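Local coordinates for protein toluene, o-xylene monooxygenase oxygenase subunit (Pseudomonas stutzeri, PDB 2INC) that probably forms the smaller, non-catalytic beta-type chain of a diiron hydroxylase complex that oxidises toluene and o-xylene, at residues 265-268 against 269-272. Numbering follows the deposited sequence.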
# COMPACT_ATOMS: atom_id res chain seq x y z
N VAL B 265 23.98 -25.06 -13.30
CA VAL B 265 24.96 -25.93 -13.96
C VAL B 265 26.31 -25.21 -13.89
O VAL B 265 27.35 -25.83 -13.55
CB VAL B 265 24.57 -26.22 -15.40
CG1 VAL B 265 25.81 -26.71 -16.22
CG2 VAL B 265 23.43 -27.24 -15.43
N LYS B 266 26.30 -23.90 -14.15
CA LYS B 266 27.52 -23.12 -14.05
C LYS B 266 28.21 -23.34 -12.71
O LYS B 266 29.44 -23.61 -12.63
CB LYS B 266 27.25 -21.63 -14.26
CG LYS B 266 28.51 -20.80 -14.31
CD LYS B 266 28.23 -19.40 -14.70
CE LYS B 266 29.48 -18.56 -14.57
NZ LYS B 266 29.16 -17.09 -14.54
N MET B 267 27.43 -23.17 -11.64
CA MET B 267 27.97 -23.35 -10.32
C MET B 267 28.49 -24.77 -10.12
O MET B 267 29.57 -24.96 -9.60
CB MET B 267 26.93 -22.98 -9.27
CG MET B 267 27.39 -23.30 -7.89
SD MET B 267 26.10 -22.77 -6.76
CE MET B 267 26.89 -23.06 -5.19
N ALA B 268 27.72 -25.78 -10.53
CA ALA B 268 28.15 -27.16 -10.43
C ALA B 268 29.50 -27.41 -11.11
O ALA B 268 30.34 -28.13 -10.57
CB ALA B 268 27.07 -28.10 -10.98
N LEU B 269 29.72 -26.77 -12.26
CA LEU B 269 30.99 -26.95 -13.02
C LEU B 269 32.21 -26.36 -12.31
O LEU B 269 33.32 -26.56 -12.76
CB LEU B 269 30.86 -26.35 -14.42
CG LEU B 269 29.81 -27.00 -15.33
CD1 LEU B 269 30.03 -26.55 -16.81
CD2 LEU B 269 29.83 -28.47 -15.22
N GLU B 270 32.02 -25.64 -11.21
CA GLU B 270 33.15 -25.17 -10.39
C GLU B 270 33.90 -26.33 -9.74
O GLU B 270 35.09 -26.21 -9.43
CB GLU B 270 32.70 -24.20 -9.30
CG GLU B 270 32.13 -22.86 -9.77
CD GLU B 270 31.44 -22.14 -8.61
OE1 GLU B 270 31.41 -22.69 -7.48
OE2 GLU B 270 30.92 -21.02 -8.83
N LYS B 271 33.23 -27.46 -9.56
CA LYS B 271 33.80 -28.62 -8.92
C LYS B 271 34.15 -29.70 -9.95
O LYS B 271 33.36 -30.00 -10.83
CB LYS B 271 32.80 -29.18 -7.91
CG LYS B 271 33.31 -30.42 -7.24
CD LYS B 271 32.71 -30.58 -5.86
CE LYS B 271 33.44 -31.69 -5.10
NZ LYS B 271 33.42 -32.98 -5.87
N GLU B 272 35.35 -30.27 -9.85
CA GLU B 272 35.79 -31.34 -10.76
C GLU B 272 34.83 -32.49 -10.66
O GLU B 272 34.35 -32.79 -9.56
CB GLU B 272 37.17 -31.87 -10.36
CG GLU B 272 38.31 -31.40 -11.25
CD GLU B 272 39.66 -31.48 -10.54
OE1 GLU B 272 39.89 -32.45 -9.76
OE2 GLU B 272 40.50 -30.57 -10.75
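Leu269 N donates to Val265 O over 2.9 Å, an i to i-4 bond in which the donor lies nearly in line with the carbonyl (166° at the oxygen). The next two bonds span three residues instead of four: Glu270 N reaches Met267 O at 3.0 Å, and Lys271 N reaches Ala268 O at 3.1 Å. In both the donor sits above the carbonyl plane, by 56° at Met267 O, and not on a lone pair. The last bond closes a type I beta turn from Ala268 to Lys271, and Ala268 O also accepts from Asn274 ND2.

Glu270 folds back toward Met267 O: with CG anti to its own carbonyl carbon (chi1 -66°), Glu270 CG comes 3.3 Å from Met267 O. The extended chain then crosses Met267, Glu270 OE1 passing 4.1 Å from Met267 CG and hydrogen-bonding His62 NE2, while Met267 itself packs on His62, Trp65 and Phe68. Alongside, Leu269 and Val265 point the same way, Leu269 CG to Val265 CG1 at 4.1 Å; Val265 also packs on Phe212 and Leu217 of helix 208-237.

The bonding thus passes from four-residue to three-residue spans where the chain leaves helix 241-268 for helix 274-299; the carbonyls of Val265, Met267 and Ala268 each accept a backbone N-H, while the Glu270 carboxylate links this corner to His62.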